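Local coordinates for Ras-associated and pleckstrin homology domains-containing protein 1 (Homo sapiens, PDB 4GN1), which mediates localized membrane signals, is implicated in regulating lamellipodial dynamics, and targets EVL and VASP to the leading edge, at residues Leu6-His11 and Asn81-Met86; Arg29-Asn34 and Trp47-Thr52; Gln57-Phe62 and Met86-Lys91. All coordinates share one frame; numbering follows the deposited sequence.

Contact 1. Residues Leu6-His11 and Asn81-Met86; sequences LVIRVH and NKLIFM
H11 and L83-F85 join strand 5-11 to strand 83-87 as parallel neighbours in the Ras-associating domain, the pairing of first and last strands that marks the ubiquitin-like fold. Two backbone hydrogen bonds carry it: H11 N gives to L83 O at 2.9 Å, and F85 N gives to H11 O at 2.9 Å. I84 lies between these two bonds, and its CA adds a C-H contact to H11 O. The strands diverge at 48°, and the two direct bonds both involve H11. Farther back along strand 5-11 a water takes over, accepting from L83 N and donating to R9 O.

Apolar contacts lie on the face that bears V10 and L83, toward helices 28-39 and 68-72. V10 CG1, placed anti to the backbone N (chi1 -176°), presses on F85 CB at 3.5 Å, while I8 CD1 meets L83 CD2 at 3.8 Å, the two side chains crossing at about a right angle. The F85 ring itself leads away and stacks with W47.

On the other face the imidazole of H11 is contacted from two sides. The extended K82 chain passes over one ring face, its CD 4.1 Å from the centroid in a CH-pi contact. At the ring edge ND1 divides weak bonds between the water and L83 O, the latter 3.4 Å from ND1.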
loop_
_atom_site.group_PDB
_atom_site.type_symbol
_atom_site.label_atom_id
_atom_site.label_comp_id
_atom_site.label_asym_id
_atom_site.label_seq_id
_atom_site.Cartn_x
_atom_site.Cartn_y
_atom_site.Cartn_z
ATOM N N LEU A 6 20.793 -14.886 1.859
ATOM C CA LEU A 6 20.960 -13.634 2.616
ATOM C C LEU A 6 20.302 -13.697 3.993
ATOM O O LEU A 6 19.137 -14.070 4.114
ATOM C CB LEU A 6 20.422 -12.427 1.833
ATOM C CG LEU A 6 20.379 -11.081 2.577
ATOM C CD1 LEU A 6 21.713 -10.348 2.583
ATOM C CD2 LEU A 6 19.320 -10.196 1.941
ATOM N N VAL A 7 21.061 -13.315 5.019
ATOM C CA VAL A 7 20.547 -13.154 6.367
ATOM C C VAL A 7 20.002 -11.740 6.567
ATOM O O VAL A 7 20.733 -10.764 6.485
ATOM C CB VAL A 7 21.597 -13.501 7.439
ATOM C CG1 VAL A 7 20.930 -13.643 8.801
ATOM C CG2 VAL A 7 22.316 -14.803 7.094
ATOM N N ILE A 8 18.690 -11.649 6.784
ATOM C CA ILE A 8 18.029 -10.390 7.096
ATOM C C ILE A 8 17.786 -10.273 8.601
ATOM O O ILE A 8 17.778 -11.273 9.315
ATOM C CB ILE A 8 16.687 -10.252 6.338
ATOM C CG1 ILE A 8 15.705 -11.344 6.767
ATOM C CG2 ILE A 8 16.937 -10.336 4.844
ATOM C CD1 ILE A 8 14.288 -11.119 6.302
ATOM N N ARG A 9 17.611 -9.044 9.070
ATOM C CA ARG A 9 17.218 -8.793 10.450
ATOM C C ARG A 9 15.809 -8.252 10.442
ATOM O O ARG A 9 15.511 -7.314 9.713
ATOM C CB ARG A 9 18.147 -7.787 11.135
ATOM C CG ARG A 9 17.970 -7.706 12.642
ATOM C CD ARG A 9 19.192 -7.090 13.307
ATOM N NE ARG A 9 19.234 -5.633 13.185
ATOM C CZ ARG A 9 18.776 -4.785 14.115
ATOM N NH1 ARG A 9 18.241 -5.256 15.250
ATOM N NH2 ARG A 9 18.864 -3.460 13.926
ATOM N N VAL A 10 14.962 -8.853 11.269
ATOM C CA VAL A 10 13.539 -8.535 11.310
ATOM C C VAL A 10 13.151 -8.095 12.712
ATOM O O VAL A 10 13.463 -8.790 13.689
ATOM C CB VAL A 10 12.656 -9.754 10.916
ATOM C CG1 VAL A 10 11.199 -9.363 10.882
ATOM C CG2 VAL A 10 13.033 -10.291 9.553
ATOM N N HIS A 11 12.466 -6.957 12.802
ATOM C CA HIS A 11 11.876 -6.505 14.070
ATOM C C HIS A 11 10.537 -7.105 14.331
ATOM O O HIS A 11 9.636 -7.038 13.495
ATOM C CB HIS A 11 11.847 -4.988 14.162
ATOM C CG HIS A 11 13.222 -4.374 14.099
ATOM N ND1 HIS A 11 13.915 -4.255 12.936
ATOM C CD2 HIS A 11 14.055 -3.907 15.102
ATOM C CE1 HIS A 11 15.117 -3.713 13.190
ATOM N NE2 HIS A 11 15.202 -3.498 14.516
ATOM N N ASN A 81 16.620 1.604 6.883
ATOM C CA ASN A 81 15.329 0.956 6.702
ATOM C C ASN A 81 15.203 -0.283 7.601
ATOM O O ASN A 81 16.182 -0.986 7.840
ATOM C CB ASN A 81 15.163 0.536 5.235
ATOM C CG ASN A 81 15.010 1.721 4.296
ATOM O OD1 ASN A 81 14.881 2.874 4.731
ATOM N ND2 ASN A 81 15.013 1.432 2.999
ATOM N N LYS A 82 13.996 -0.549 8.077
ATOM C CA LYS A 82 13.749 -1.727 8.899
ATOM C C LYS A 82 12.729 -2.654 8.247
ATOM O O LYS A 82 11.854 -2.221 7.477
ATOM C CB LYS A 82 13.226 -1.317 10.274
ATOM C CG LYS A 82 14.165 -0.449 11.078
ATOM C CD LYS A 82 13.562 -0.182 12.449
ATOM C CE LYS A 82 14.540 0.542 13.376
ATOM N NZ LYS A 82 13.861 0.950 14.651
ATOM N N LEU A 83 12.853 -3.932 8.562
ATOM C CA LEU A 83 11.849 -4.902 8.232
ATOM C C LEU A 83 11.111 -5.173 9.521
ATOM O O LEU A 83 11.728 -5.245 10.596
ATOM C CB LEU A 83 12.496 -6.169 7.709
ATOM C CG LEU A 83 12.472 -6.484 6.205
ATOM C CD1 LEU A 83 12.371 -5.261 5.305
ATOM C CD2 LEU A 83 13.635 -7.366 5.790
ATOM N N ILE A 84 9.790 -5.295 9.423
ATOM C CA ILE A 84 8.975 -5.534 10.587
ATOM C C ILE A 84 7.952 -6.639 10.332
ATOM O O ILE A 84 7.162 -6.578 9.379
ATOM C CB ILE A 84 8.249 -4.255 11.070
ATOM C CG1 ILE A 84 9.199 -3.059 11.080
ATOM C CG2 ILE A 84 7.661 -4.478 12.458
ATOM C CD1 ILE A 84 8.623 -1.781 11.672
ATOM N N PHE A 85 7.956 -7.622 11.228
ATOM C CA PHE A 85 7.035 -8.732 11.185
ATOM C C PHE A 85 5.962 -8.502 12.229
ATOM O O PHE A 85 6.240 -8.566 13.411
ATOM C CB PHE A 85 7.801 -10.016 11.461
ATOM C CG PHE A 85 6.936 -11.220 11.613
ATOM C CD1 PHE A 85 6.253 -11.744 10.522
ATOM C CD2 PHE A 85 6.820 -11.837 12.829
ATOM C CE1 PHE A 85 5.464 -12.873 10.658
ATOM C CE2 PHE A 85 6.035 -12.967 12.976
ATOM C CZ PHE A 85 5.359 -13.487 11.894
ATOM N N MET A 86 4.750 -8.199 11.777
ATOM C CA MET A 86 3.594 -7.903 12.651
ATOM C C MET A 86 2.282 -8.203 11.929
ATOM O O MET A 86 2.234 -8.243 10.713
ATOM C CB MET A 86 3.580 -6.428 13.081
ATOM C CG MET A 86 3.637 -5.437 11.922
ATOM S SD MET A 86 3.870 -3.710 12.435
ATOM C CE MET A 86 2.689 -3.636 13.795
HETATM O O HOH W 1 14.921 -4.596 10.088
#

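Contact 2. Residues Arg29-Asn34 and Trp47-Thr52; sequences RQVLDN and WSLVET
R29 and W47 are linked through a water where helix 28-39 crosses strand 47-53 at 116°, with 8.8 Å between the local axes: R29 NH2 donates to the water, which in turn donates to W47 O. The arginine starts out pointing away from the strand, but bends at chi2 and chi3 carry its guanidinium back along the helix flank. There NH1 makes a salt bridge to D33 OD1 at 2.9 Å, one turn on; the oxygen lies almost in the guanidinium plane and is met on its syn side, 34° out of the carboxylate plane. NH2 also has a salt bridge to D64, and the charge is thus shared between two acids.

V31 turns toward the strand yet only grazes it, CG1 lying 4.3 Å from L49 CD2. L32 has the closer fit, driving both methyl groups into the backbone of W47-L49: CD2 sits 3.5 Å from S48 C and 4.0 Å from L49 CB, and CD1 rests 3.6 Å from W47 O. L49 answers with CG anti to its own N (chi1 -162°), extending beside the helix toward V28 and L35.

A long helix laid across the concave face of a mixed sheet, with leucines and valines filling the interface, is the hallmark of the beta-grasp of ubiquitin-like Ras-associating domains.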
loop_
_atom_site.group_PDB
_atom_site.type_symbol
_atom_site.label_atom_id
_atom_site.label_comp_id
_atom_site.label_asym_id
_atom_site.label_seq_id
_atom_site.Cartn_x
_atom_site.Cartn_y
_atom_site.Cartn_z
ATOM N N ARG A 29 5.683 -14.118 0.923
ATOM C CA ARG A 29 4.846 -15.225 1.404
ATOM C C ARG A 29 5.706 -16.333 1.970
ATOM O O ARG A 29 5.519 -16.740 3.108
ATOM C CB ARG A 29 3.933 -15.761 0.278
ATOM C CG ARG A 29 3.289 -17.132 0.516
ATOM C CD ARG A 29 2.577 -17.250 1.871
ATOM N NE ARG A 29 1.696 -16.111 2.140
ATOM C CZ ARG A 29 1.361 -15.678 3.355
ATOM N NH1 ARG A 29 1.824 -16.284 4.431
ATOM N NH2 ARG A 29 0.555 -14.619 3.499
ATOM N N GLN A 30 6.663 -16.809 1.194
ATOM C CA GLN A 30 7.582 -17.836 1.682
ATOM C C GLN A 30 8.386 -17.435 2.913
ATOM O O GLN A 30 8.617 -18.256 3.784
ATOM C CB GLN A 30 8.532 -18.271 0.575
ATOM C CG GLN A 30 7.885 -19.224 -0.412
ATOM C CD GLN A 30 8.725 -19.436 -1.639
ATOM O OE1 GLN A 30 8.958 -18.510 -2.437
ATOM N NE2 GLN A 30 9.176 -20.665 -1.814
ATOM N N VAL A 31 8.829 -16.184 2.953
ATOM C CA VAL A 31 9.574 -15.645 4.074
ATOM C C VAL A 31 8.692 -15.541 5.299
ATOM O O VAL A 31 9.100 -15.941 6.380
ATOM C CB VAL A 31 10.163 -14.265 3.709
ATOM C CG1 VAL A 31 10.592 -13.484 4.945
ATOM C CG2 VAL A 31 11.291 -14.441 2.685
ATOM N N LEU A 32 7.477 -15.029 5.130
ATOM C CA LEU A 32 6.500 -15.014 6.222
ATOM C C LEU A 32 6.152 -16.406 6.765
ATOM O O LEU A 32 6.023 -16.588 7.988
ATOM C CB LEU A 32 5.218 -14.316 5.780
ATOM C CG LEU A 32 5.290 -12.787 5.696
ATOM C CD1 LEU A 32 4.043 -12.274 5.000
ATOM C CD2 LEU A 32 5.423 -12.144 7.063
ATOM N N ASP A 33 5.998 -17.391 5.879
ATOM C CA ASP A 33 5.731 -18.755 6.349
ATOM C C ASP A 33 6.836 -19.240 7.286
ATOM O O ASP A 33 6.563 -19.911 8.312
ATOM C CB ASP A 33 5.448 -19.724 5.206
ATOM C CG ASP A 33 4.116 -19.445 4.519
ATOM O OD1 ASP A 33 3.269 -18.713 5.027
ATOM O OD2 ASP A 33 3.878 -19.958 3.431
ATOM N N ASN A 34 8.071 -18.862 6.971
ATOM C CA ASN A 34 9.203 -19.163 7.840
ATOM C C ASN A 34 9.173 -18.370 9.136
ATOM O O ASN A 34 9.352 -18.936 10.206
ATOM C CB ASN A 34 10.537 -18.973 7.104
ATOM C CG ASN A 34 10.786 -20.059 6.086
ATOM O OD1 ASN A 34 10.152 -21.112 6.124
ATOM N ND2 ASN A 34 11.687 -19.810 5.153
ATOM N N TRP A 47 -0.558 -11.890 9.266
ATOM C CA TRP A 47 0.876 -11.700 9.478
ATOM C C TRP A 47 1.483 -11.073 8.267
ATOM O O TRP A 47 1.241 -11.504 7.145
ATOM C CB TRP A 47 1.583 -12.999 9.868
ATOM C CG TRP A 47 1.182 -13.407 11.264
ATOM C CD1 TRP A 47 0.265 -14.383 11.627
ATOM C CD2 TRP A 47 1.613 -12.804 12.532
ATOM N NE1 TRP A 47 0.122 -14.441 12.997
ATOM C CE2 TRP A 47 0.902 -13.529 13.596
ATOM C CE3 TRP A 47 2.500 -11.795 12.881
ATOM C CZ2 TRP A 47 1.080 -13.233 14.937
ATOM C CZ3 TRP A 47 2.678 -11.506 14.242
ATOM C CH2 TRP A 47 1.984 -12.210 15.245
ATOM N N SER A 48 2.255 -10.021 8.486
ATOM C CA SER A 48 2.720 -9.190 7.406
ATOM C C SER A 48 4.189 -8.857 7.563
ATOM O O SER A 48 4.739 -8.868 8.661
ATOM C CB SER A 48 1.911 -7.892 7.383
ATOM O OG SER A 48 0.521 -8.150 7.170
ATOM N N LEU A 49 4.819 -8.549 6.450
ATOM C CA LEU A 49 6.160 -8.040 6.479
ATOM C C LEU A 49 6.056 -6.614 5.992
ATOM O O LEU A 49 5.483 -6.321 4.918
ATOM C CB LEU A 49 7.090 -8.862 5.597
ATOM C CG LEU A 49 8.588 -8.708 5.868
ATOM C CD1 LEU A 49 9.038 -9.241 7.237
ATOM C CD2 LEU A 49 9.363 -9.398 4.757
ATOM N N VAL A 50 6.594 -5.728 6.813
ATOM C CA VAL A 50 6.464 -4.306 6.620
ATOM C C VAL A 50 7.874 -3.735 6.495
ATOM O O VAL A 50 8.767 -4.120 7.268
ATOM C CB VAL A 50 5.762 -3.709 7.858
ATOM C CG1 VAL A 50 5.660 -2.195 7.761
ATOM C CG2 VAL A 50 4.395 -4.359 8.078
ATOM N N GLU A 51 8.089 -2.837 5.527
ATOM C CA GLU A 51 9.366 -2.094 5.459
ATOM C C GLU A 51 9.144 -0.643 5.833
ATOM O O GLU A 51 8.096 -0.077 5.496
ATOM C CB GLU A 51 10.064 -2.223 4.081
ATOM C CG GLU A 51 9.422 -1.476 2.913
ATOM C CD GLU A 51 10.158 -1.657 1.590
ATOM O OE1 GLU A 51 9.523 -1.518 0.536
ATOM O OE2 GLU A 51 11.365 -1.951 1.575
ATOM N N THR A 52 10.087 -0.057 6.569
ATOM C CA THR A 52 10.080 1.380 6.733
ATOM C C THR A 52 11.106 1.961 5.765
ATOM O O THR A 52 12.136 1.320 5.501
ATOM C CB THR A 52 10.409 1.857 8.177
ATOM O OG1 THR A 52 11.786 1.571 8.488
ATOM C CG2 THR A 52 9.447 1.255 9.227
HETATM O O HOH W 2 0.566 -14.266 6.495
#

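Contact 3. Residues Gln57-Phe62 and Met86-Lys91; sequences QMERIF and MERIEK
Strand 58-61 and the chain leaving strand 83-87 do not pair through their backbones; their nearest CA atoms, those of I61 and K91, are 7.1 Å apart, and side chains span the gap. E59 and R88 approach from opposite directions in a salt bridge. R88 NH1 donates to E59 OE2 at 2.6 Å with a nearly straight N-H...O angle of 164°, while NH2 adds a weak bond to the same oxygen. This oxygen lies in the guanidinium plane, but the arginine reaches it from above the carboxylate plane, the two planes being 39° apart.

R88 is bent at chi2 and chi3, which brings NE round to E90 OE2 at 2.7 Å, on the syn side of that carboxylate. Gripped at its edge by two acids, the guanidinium is restrained from rotating; its positive charge offsets both carboxylates and would be expected to keep them ionised. I61 CD1 lies over one guanidinium face and also packs on R88 CB at 3.8 Å.

The other branch of I61, CG2, meets K91 CD at 3.9 Å. Beyond that contact the lysine runs on to W47 O and D64, to which NZ bonds.

Backed by an isoleucine, the E59-R88-E90 salt-bridge network ties the strand 58-61 side of the Ras-associating sheet to the segment where the chain leaves its last strand.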
loop_
_atom_site.group_PDB
_atom_site.type_symbol
_atom_site.label_atom_id
_atom_site.label_comp_id
_atom_site.label_asym_id
_atom_site.label_seq_id
_atom_site.Cartn_x
_atom_site.Cartn_y
_atom_site.Cartn_z
ATOM N N GLN A 57 10.403 8.537 6.625
ATOM C CA GLN A 57 9.452 8.295 7.705
ATOM C C GLN A 57 8.093 7.762 7.194
ATOM O O GLN A 57 7.031 8.298 7.495
ATOM C CB GLN A 57 9.304 9.559 8.570
ATOM C CG GLN A 57 9.001 9.306 10.039
ATOM C CD GLN A 57 8.886 10.596 10.850
ATOM O OE1 GLN A 57 9.891 11.238 11.160
ATOM N NE2 GLN A 57 7.658 10.980 11.196
ATOM N N MET A 58 8.141 6.689 6.424
ATOM C CA MET A 58 6.923 6.080 5.924
ATOM C C MET A 58 7.080 4.555 5.887
ATOM O O MET A 58 8.162 4.025 6.156
ATOM C CB MET A 58 6.590 6.657 4.532
ATOM C CG MET A 58 7.681 6.384 3.513
ATOM S SD MET A 58 7.383 7.053 1.872
ATOM C CE MET A 58 7.957 8.732 2.102
ATOM N N GLU A 59 6.024 3.830 5.547
ATOM C CA GLU A 59 6.144 2.381 5.573
ATOM C C GLU A 59 5.143 1.719 4.651
ATOM O O GLU A 59 4.089 2.287 4.387
ATOM C CB GLU A 59 5.936 1.869 6.997
ATOM C CG GLU A 59 4.511 2.048 7.480
ATOM C CD GLU A 59 4.224 1.370 8.808
ATOM O OE1 GLU A 59 5.154 1.294 9.669
ATOM O OE2 GLU A 59 3.041 0.941 8.977
ATOM N N ARG A 60 5.457 0.523 4.155
ATOM C CA ARG A 60 4.455 -0.232 3.424
ATOM C C ARG A 60 4.478 -1.696 3.789
ATOM O O ARG A 60 5.522 -2.250 4.179
ATOM C CB ARG A 60 4.600 -0.048 1.903
ATOM C CG ARG A 60 5.864 -0.597 1.248
ATOM C CD ARG A 60 5.810 -0.475 -0.298
ATOM N NE ARG A 60 6.835 -1.299 -0.943
ATOM C CZ ARG A 60 6.585 -2.452 -1.583
ATOM N NH1 ARG A 60 5.345 -2.925 -1.700
ATOM N NH2 ARG A 60 7.584 -3.144 -2.120
ATOM N N ILE A 61 3.314 -2.315 3.680
ATOM C CA ILE A 61 3.210 -3.751 3.773
ATOM C C ILE A 61 3.504 -4.302 2.383
ATOM O O ILE A 61 2.836 -3.945 1.424
ATOM C CB ILE A 61 1.805 -4.168 4.223
ATOM C CG1 ILE A 61 1.459 -3.506 5.549
ATOM C CG2 ILE A 61 1.669 -5.697 4.294
ATOM C CD1 ILE A 61 -0.020 -3.220 5.720
ATOM N N PHE A 62 4.540 -5.128 2.272
ATOM C CA PHE A 62 4.866 -5.797 1.014
ATOM C C PHE A 62 3.682 -6.620 0.595
ATOM O O PHE A 62 2.979 -7.141 1.460
ATOM C CB PHE A 62 6.014 -6.778 1.217
ATOM C CG PHE A 62 7.342 -6.134 1.404
ATOM C CD1 PHE A 62 7.951 -5.461 0.365
ATOM C CD2 PHE A 62 7.990 -6.212 2.617
ATOM C CE1 PHE A 62 9.186 -4.875 0.527
ATOM C CE2 PHE A 62 9.237 -5.635 2.785
ATOM C CZ PHE A 62 9.836 -4.974 1.736
ATOM N N MET A 86 4.750 -8.199 11.777
ATOM C CA MET A 86 3.594 -7.903 12.651
ATOM C C MET A 86 2.282 -8.203 11.929
ATOM O O MET A 86 2.234 -8.243 10.713
ATOM C CB MET A 86 3.580 -6.428 13.081
ATOM C CG MET A 86 3.637 -5.437 11.922
ATOM S SD MET A 86 3.870 -3.710 12.435
ATOM C CE MET A 86 2.689 -3.636 13.795
ATOM N N GLU A 87 1.223 -8.409 12.689
ATOM C CA GLU A 87 -0.099 -8.550 12.130
ATOM C C GLU A 87 -0.560 -7.206 11.628
ATOM O O GLU A 87 -0.524 -6.213 12.361
ATOM C CB GLU A 87 -1.056 -8.987 13.219
ATOM C CG GLU A 87 -1.190 -10.478 13.376
ATOM C CD GLU A 87 -1.732 -10.804 14.737
ATOM O OE1 GLU A 87 -2.780 -11.462 14.803
ATOM O OE2 GLU A 87 -1.108 -10.364 15.743
ATOM N N ARG A 88 -0.982 -7.154 10.376
ATOM C CA ARG A 88 -1.603 -5.931 9.864
ATOM C C ARG A 88 -2.975 -6.266 9.287
ATOM O O ARG A 88 -3.083 -7.029 8.328
ATOM C CB ARG A 88 -0.693 -5.253 8.833
ATOM C CG ARG A 88 0.658 -4.783 9.394
ATOM C CD ARG A 88 0.532 -3.626 10.377
ATOM N NE ARG A 88 0.023 -2.437 9.699
ATOM C CZ ARG A 88 0.750 -1.385 9.341
ATOM N NH1 ARG A 88 2.039 -1.326 9.639
ATOM N NH2 ARG A 88 0.163 -0.369 8.723
ATOM N N ILE A 89 -4.037 -5.733 9.873
ATOM C CA ILE A 89 -5.379 -6.009 9.298
ATOM C C ILE A 89 -5.561 -5.336 7.947
ATOM O O ILE A 89 -6.229 -5.890 7.081
ATOM C CB ILE A 89 -6.559 -5.713 10.262
ATOM C CG1 ILE A 89 -6.707 -4.213 10.550
ATOM C CG2 ILE A 89 -6.407 -6.561 11.531
ATOM C CD1 ILE A 89 -7.830 -3.861 11.510
ATOM N N GLU A 90 -4.915 -4.184 7.756
ATOM C CA GLU A 90 -4.963 -3.479 6.483
ATOM C C GLU A 90 -4.683 -4.377 5.269
ATOM O O GLU A 90 -5.193 -4.096 4.184
ATOM C CB GLU A 90 -3.963 -2.316 6.428
ATOM C CG GLU A 90 -4.200 -1.171 7.381
ATOM C CD GLU A 90 -3.177 -1.116 8.502
ATOM O OE1 GLU A 90 -3.000 -0.023 9.071
ATOM O OE2 GLU A 90 -2.547 -2.142 8.820
ATOM N N LYS A 91 -3.869 -5.432 5.427
ATOM C CA LYS A 91 -3.399 -6.185 4.239
ATOM C C LYS A 91 -4.535 -6.857 3.469
ATOM O O LYS A 91 -4.610 -6.744 2.252
ATOM C CB LYS A 91 -2.274 -7.203 4.570
ATOM C CG LYS A 91 -1.746 -7.926 3.321
ATOM C CD LYS A 91 -0.508 -8.807 3.557
ATOM C CE LYS A 91 -0.795 -10.048 4.425
ATOM N NZ LYS A 91 0.395 -10.928 4.585
#

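All three contacts lie in the Ras-associating domain, and strands 5-11, 83-87, 47-53 and 58-61 stand side by side in that order in its sheet. Centres are about 9 Å apart for contacts 1 and 2, 10 Å for contacts 2 and 3, and 13 Å for contacts 1 and 3. Contact 2 falls within the span of contact 1; contact 3 follows contact 2 and interleaves with contact 1, 57-62 lying between 6-11 and 81-86, and the two share M86. Backbone bonds I84-V50 and M86-S48 tie strand 83-87 to 47-53. Contacts 1 and 2 share one core beneath helix 28-39, which contact 3 adjoins through L83-F62 packing, where the chain leaves strand 83-87.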